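6-pyruvoyl tetrahydropterin synthase (Plasmodium falciparum, PDB 1Y13) belongs to the 6-pyruvoyl tetrahydropterin synthase family, assembles as a hexamer and carries zinc and biopterin in the present model. Local coordinates at residues Ser56-Gly61 and Tyr162-Val167; Tyr62-Gly67 and Lys156-His161. All coordinates share one frame; numbering follows the deposited sequence.

Interaction 1: residues Ser56-Gly61 and Tyr162-Val167; sequences SLKVRG and YIEISV
Leu57 and Ile165 meet on the buried face of the antiparallel sheet of the T-fold (tunnelling fold), the fold of this family, where strands 49-62 and 162-168 are neighbours; the N-to-C directions of segments 56-61 and 162-167 differ by 165°. Five backbone hydrogen bonds fix the register, with Ser56-Ser166, Lys58-Glu164 and Arg60-Tyr162 as hydrogen-bonded pairs. The tight face is wholly apolar. With CG of Leu57 turned anti to the backbone N (chi1 175°), its CD1 reaches across the strand gap and touches CG2 of Ile163 and CG2 of Ile165, each at 3.7 Å. Helix 135-150 covers both isoleucines through Leu143 and Leu146.

The face of Ser56, Lys58, Arg60, Glu164 and Ser166 is polar and partly exposed, though Tyr162 on it is buried. Lys58 and Glu164 run side by side with a long ion pair, NZ to OE2 3.8 Å; a water accepting from Lys58 NZ and donating to Glu164 OE1 bridges them. Arg60 lays its guanidinium flat over one face of the Tyr162 ring, planes 14° apart, as a cation-pi stack, while its NE forms a salt bridge with Glu23. At the ring's edge, Tyr162 OH donates to the anti lone pair of Glu164 OE1 at 2.6 Å.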
loop_
_atom_site.group_PDB
_atom_site.type_symbol
_atom_site.label_atom_id
_atom_site.label_comp_id
_atom_site.label_asym_id
_atom_site.label_seq_id
_atom_site.Cartn_x
_atom_site.Cartn_y
_atom_site.Cartn_z
ATOM N N SER A 56 1.350 -9.133 12.050
ATOM C CA SER A 56 2.408 -9.693 11.228
ATOM C C SER A 56 3.435 -10.411 12.099
ATOM O O SER A 56 3.737 -9.964 13.192
ATOM C CB SER A 56 3.087 -8.610 10.389
ATOM O OG SER A 56 3.993 -7.877 11.182
ATOM N N LEU A 57 3.943 -11.536 11.604
ATOM C CA LEU A 57 4.853 -12.416 12.322
ATOM C C LEU A 57 6.172 -12.599 11.577
ATOM O O LEU A 57 6.184 -12.882 10.383
ATOM C CB LEU A 57 4.224 -13.798 12.501
ATOM C CG LEU A 57 5.061 -14.921 13.142
ATOM C CD1 LEU A 57 5.499 -14.553 14.556
ATOM C CD2 LEU A 57 4.258 -16.232 13.176
ATOM N N LYS A 58 7.272 -12.467 12.306
ATOM C CA LYS A 58 8.587 -12.692 11.752
ATOM C C LYS A 58 9.389 -13.611 12.683
ATOM O O LYS A 58 9.317 -13.474 13.908
ATOM C CB LYS A 58 9.273 -11.351 11.564
ATOM C CG LYS A 58 10.712 -11.421 11.174
ATOM C CD LYS A 58 11.197 -10.048 10.825
ATOM C CE LYS A 58 11.747 -9.352 12.046
ATOM N NZ LYS A 58 12.493 -8.143 11.603
ATOM N N VAL A 59 10.096 -14.577 12.101
ATOM C CA VAL A 59 10.961 -15.480 12.861
ATOM C C VAL A 59 12.369 -15.494 12.269
ATOM O O VAL A 59 12.550 -15.418 11.063
ATOM C CB VAL A 59 10.373 -16.951 13.068
ATOM C CG1 VAL A 59 8.848 -16.919 13.313
ATOM C CG2 VAL A 59 10.659 -17.851 11.900
ATOM N N ARG A 60 13.362 -15.564 13.144
ATOM C CA ARG A 60 14.751 -15.610 12.716
ATOM C C ARG A 60 15.308 -16.989 13.024
ATOM O O ARG A 60 15.189 -17.489 14.149
ATOM C CB ARG A 60 15.541 -14.532 13.430
ATOM C CG ARG A 60 16.951 -14.362 12.942
ATOM C CD ARG A 60 17.665 -13.338 13.811
ATOM N NE ARG A 60 16.926 -12.076 13.808
ATOM C CZ ARG A 60 16.957 -11.162 14.774
ATOM N NH1 ARG A 60 17.713 -11.334 15.861
ATOM N NH2 ARG A 60 16.227 -10.065 14.642
ATOM N N GLY A 61 15.889 -17.605 12.005
ATOM C CA GLY A 61 16.442 -18.940 12.107
ATOM C C GLY A 61 17.574 -19.102 11.115
ATOM O O GLY A 61 18.390 -18.205 10.966
ATOM N N TYR A 162 14.503 -16.442 17.610
ATOM C CA TYR A 162 13.918 -15.126 17.792
ATOM C C TYR A 162 12.587 -15.045 17.073
ATOM O O TYR A 162 12.450 -15.512 15.949
ATOM C CB TYR A 162 14.879 -14.051 17.282
ATOM C CG TYR A 162 14.336 -12.638 17.307
ATOM C CD1 TYR A 162 14.435 -11.853 18.452
ATOM C CD2 TYR A 162 13.748 -12.086 16.181
ATOM C CE1 TYR A 162 13.957 -10.560 18.473
ATOM C CE2 TYR A 162 13.272 -10.791 16.186
ATOM C CZ TYR A 162 13.377 -10.038 17.334
ATOM O OH TYR A 162 12.904 -8.751 17.341
ATOM N N ILE A 163 11.605 -14.469 17.752
ATOM C CA ILE A 163 10.258 -14.316 17.220
ATOM C C ILE A 163 9.771 -12.896 17.514
ATOM O O ILE A 163 9.969 -12.360 18.612
ATOM C CB ILE A 163 9.310 -15.355 17.834
ATOM C CG1 ILE A 163 9.752 -16.757 17.437
ATOM C CG2 ILE A 163 7.883 -15.176 17.337
ATOM C CD1 ILE A 163 9.133 -17.842 18.254
ATOM N N GLU A 164 9.115 -12.295 16.535
ATOM C CA GLU A 164 8.663 -10.926 16.647
ATOM C C GLU A 164 7.285 -10.806 16.021
ATOM O O GLU A 164 7.044 -11.314 14.921
ATOM C CB GLU A 164 9.645 -10.026 15.919
ATOM C CG GLU A 164 9.426 -8.549 16.096
ATOM C CD GLU A 164 10.308 -7.758 15.151
ATOM O OE1 GLU A 164 11.518 -7.573 15.444
ATOM O OE2 GLU A 164 9.789 -7.332 14.106
ATOM N N ILE A 165 6.363 -10.156 16.723
ATOM C CA ILE A 165 5.101 -9.803 16.103
ATOM C C ILE A 165 4.870 -8.295 16.133
ATOM O O ILE A 165 5.257 -7.597 17.082
ATOM C CB ILE A 165 3.847 -10.525 16.719
ATOM C CG1 ILE A 165 3.553 -10.020 18.102
ATOM C CG2 ILE A 165 3.969 -12.040 16.777
ATOM C CD1 ILE A 165 2.114 -9.818 18.282
ATOM N N SER A 166 4.247 -7.800 15.081
ATOM C CA SER A 166 3.775 -6.448 15.040
ATOM C C SER A 166 2.270 -6.510 15.109
ATOM O O SER A 166 1.640 -7.300 14.400
ATOM C CB SER A 166 4.177 -5.797 13.726
ATOM O OG SER A 166 5.538 -5.411 13.770
ATOM N N VAL A 167 1.684 -5.677 15.952
ATOM C CA VAL A 167 0.230 -5.574 16.012
ATOM C C VAL A 167 -0.119 -4.128 15.721
ATOM O O VAL A 167 0.268 -3.238 16.488
ATOM C CB VAL A 167 -0.371 -5.980 17.381
ATOM C CG1 VAL A 167 -1.901 -5.888 17.323
ATOM C CG2 VAL A 167 0.027 -7.381 17.778
HETATM O O HOH W 1 13.436 -7.250 13.853
#

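Interaction 2: residues Tyr62-Gly67 and Lys156-His161; sequences YVRDDG and KSRHIH
Arg158 grips Asp66 end-on, a salt bridge between loop 62-67 and segment 156-161. NH2 of Arg158 donates to the syn lone pair of Asp66 OD1 at 2.9 Å, nearly straight (168°) and in the guanidinium plane. The second bond, from Arg158 NH1 to Asp66 OD2 at 3.0 Å, is more bent and arrives from above the carboxylate plane, the two flat groups being turned 42° apart. Arg158 NE also donates to Val69 O.

Hydrogen bonds to the backbone form a second group. Arg64, folded at chi2 and chi3, brings NH1 to Ser157 O at 3.3 Å with an angle of 136°, near the Schellman motif that ends helix 152-157 at His159. A water accepts from Tyr62 N and lies 2.7 Å from Arg158 O, to which it can donate.

Packing completes the contact. CG of Arg64 lies over one face of the Arg158 guanidinium, 3.2 Å from its NH2, and NH2 of Arg64 meets the edge of the His159 ring. The Tyr62 ring turns an edge to His159 O, while its CE2 lies 3.6 Å from CE1 of His161, whose ND1 donates to that same carbonyl oxygen.

The polar link is thus of two kinds: Arg158 holds Asp66 by a two-nitrogen salt bridge, while the long, bent bond of Arg64 to a helix-end carbonyl is probably a much weaker electrostatic tie.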
loop_
_atom_site.group_PDB
_atom_site.type_symbol
_atom_site.label_atom_id
_atom_site.label_comp_id
_atom_site.label_asym_id
_atom_site.label_seq_id
_atom_site.Cartn_x
_atom_site.Cartn_y
_atom_site.Cartn_z
ATOM N N TYR A 62 17.608 -20.259 10.460
ATOM C CA TYR A 62 18.627 -20.625 9.484
ATOM C C TYR A 62 17.956 -21.358 8.358
ATOM O O TYR A 62 16.929 -22.002 8.563
ATOM C CB TYR A 62 19.704 -21.537 10.120
ATOM C CG TYR A 62 20.426 -20.843 11.242
ATOM C CD1 TYR A 62 21.547 -20.065 10.987
ATOM C CD2 TYR A 62 19.947 -20.908 12.560
ATOM C CE1 TYR A 62 22.196 -19.394 12.010
ATOM C CE2 TYR A 62 20.591 -20.232 13.589
ATOM C CZ TYR A 62 21.719 -19.479 13.298
ATOM O OH TYR A 62 22.373 -18.801 14.288
ATOM N N VAL A 63 18.518 -21.263 7.168
ATOM C CA VAL A 63 18.029 -22.065 6.066
ATOM C C VAL A 63 18.324 -23.543 6.388
ATOM O O VAL A 63 19.464 -23.911 6.553
ATOM C CB VAL A 63 18.670 -21.625 4.716
ATOM C CG1 VAL A 63 18.205 -22.521 3.591
ATOM C CG2 VAL A 63 18.331 -20.156 4.414
ATOM N N ARG A 64 17.288 -24.367 6.508
ATOM C CA ARG A 64 17.469 -25.781 6.845
ATOM C C ARG A 64 17.623 -26.624 5.590
ATOM O O ARG A 64 17.572 -26.095 4.482
ATOM C CB ARG A 64 16.298 -26.322 7.670
ATOM C CG ARG A 64 15.887 -25.502 8.883
ATOM C CD ARG A 64 17.050 -24.870 9.640
ATOM N NE ARG A 64 18.067 -25.787 10.151
ATOM C CZ ARG A 64 17.827 -26.809 10.963
ATOM N NH1 ARG A 64 16.579 -27.086 11.312
ATOM N NH2 ARG A 64 18.825 -27.570 11.401
ATOM N N ASP A 65 17.769 -27.936 5.773
ATOM C CA ASP A 65 17.923 -28.874 4.653
ATOM C C ASP A 65 16.699 -29.029 3.731
ATOM O O ASP A 65 16.803 -29.624 2.671
ATOM C CB ASP A 65 18.465 -30.248 5.117
ATOM C CG ASP A 65 17.439 -31.095 5.899
ATOM O OD1 ASP A 65 16.238 -30.744 5.997
ATOM O OD2 ASP A 65 17.856 -32.151 6.429
ATOM N N ASP A 66 15.545 -28.502 4.140
ATOM C CA ASP A 66 14.387 -28.452 3.248
ATOM C C ASP A 66 14.340 -27.152 2.421
ATOM O O ASP A 66 13.469 -26.991 1.555
ATOM C CB ASP A 66 13.063 -28.703 4.009
ATOM C CG ASP A 66 12.821 -27.714 5.154
ATOM O OD1 ASP A 66 13.682 -26.857 5.439
ATOM O OD2 ASP A 66 11.744 -27.785 5.775
ATOM N N GLY A 67 15.273 -26.236 2.698
ATOM C CA GLY A 67 15.372 -24.958 1.991
ATOM C C GLY A 67 14.686 -23.770 2.654
ATOM O O GLY A 67 14.721 -22.666 2.130
ATOM N N LYS A 156 12.816 -24.957 18.254
ATOM C CA LYS A 156 14.169 -25.327 18.660
ATOM C C LYS A 156 14.840 -26.350 17.755
ATOM O O LYS A 156 16.051 -26.288 17.552
ATOM C CB LYS A 156 14.197 -25.863 20.098
ATOM C CG LYS A 156 13.696 -24.885 21.155
ATOM C CD LYS A 156 14.398 -23.519 21.111
ATOM C CE LYS A 156 14.305 -22.832 22.486
ATOM N NZ LYS A 156 15.026 -23.646 23.534
ATOM N N SER A 157 14.079 -27.322 17.256
ATOM C CA SER A 157 14.648 -28.321 16.337
ATOM C C SER A 157 15.097 -27.678 15.004
ATOM O O SER A 157 16.026 -28.158 14.348
ATOM C CB SER A 157 13.656 -29.467 16.083
ATOM O OG SER A 157 12.460 -28.998 15.468
ATOM N N ARG A 158 14.437 -26.584 14.622
ATOM C CA ARG A 158 14.803 -25.840 13.418
ATOM C C ARG A 158 15.806 -24.724 13.721
ATOM O O ARG A 158 16.245 -24.015 12.827
ATOM C CB ARG A 158 13.547 -25.313 12.698
ATOM C CG ARG A 158 12.639 -26.459 12.228
ATOM C CD ARG A 158 11.568 -26.030 11.245
ATOM N NE ARG A 158 12.135 -25.467 10.019
ATOM C CZ ARG A 158 12.336 -26.120 8.874
ATOM N NH1 ARG A 158 12.012 -27.400 8.744
ATOM N NH2 ARG A 158 12.851 -25.465 7.839
ATOM N N HIS A 159 16.168 -24.585 14.990
ATOM C CA HIS A 159 17.144 -23.576 15.438
ATOM C C HIS A 159 16.655 -22.133 15.262
ATOM O O HIS A 159 17.449 -21.213 15.034
ATOM C CB HIS A 159 18.502 -23.758 14.758
ATOM C CG HIS A 159 19.249 -24.981 15.194
ATOM N ND1 HIS A 159 19.724 -25.147 16.477
ATOM C CD2 HIS A 159 19.658 -26.070 14.499
ATOM C CE1 HIS A 159 20.370 -26.298 16.563
ATOM N NE2 HIS A 159 20.348 -26.876 15.374
ATOM N N ILE A 160 15.351 -21.957 15.386
ATOM C CA ILE A 160 14.736 -20.631 15.434
ATOM C C ILE A 160 14.995 -20.036 16.828
ATOM O O ILE A 160 14.728 -20.690 17.847
ATOM C CB ILE A 160 13.234 -20.730 15.102
ATOM C CG1 ILE A 160 13.080 -21.043 13.600
ATOM C CG2 ILE A 160 12.482 -19.428 15.485
ATOM C CD1 ILE A 160 11.813 -21.791 13.239
ATOM N N HIS A 161 15.552 -18.827 16.871
ATOM C CA HIS A 161 16.027 -18.259 18.142
ATOM C C HIS A 161 15.370 -16.930 18.491
ATOM O O HIS A 161 15.616 -16.371 19.559
ATOM C CB HIS A 161 17.573 -18.158 18.178
ATOM C CG HIS A 161 18.169 -17.504 16.964
ATOM N ND1 HIS A 161 18.361 -18.175 15.774
ATOM C CD2 HIS A 161 18.596 -16.235 16.752
ATOM C CE1 HIS A 161 18.883 -17.350 14.881
ATOM N NE2 HIS A 161 19.037 -16.167 15.449
HETATM O O HOH W 2 15.336 -22.110 11.123
#

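In the fold
Interactions 1 and 2 are consecutive along both chain segments: strand 49-62 runs from 56-61 into the loop 62-67, and 156-161 leads from helix 152-157 into strand 162-168. Their centres lie 15 Å apart, yet they touch, with Arg60 O 3.1 Å from His161 N in a probable hydrogen bond and Val59 CB 4.1 Å from Ile160 CG2. Beyond the last strand pair, Arg60-Tyr162, the backbones part, and interaction 2 joins them by side chains at the surface. Both come near a bound biopterin: the side chain of Val59 is about 8 Å from one, that of Arg158 about 7 Å. Val59 touches Ile70 and Arg158 bonds to Tyr68 weakly, two residues of a biopterin pocket.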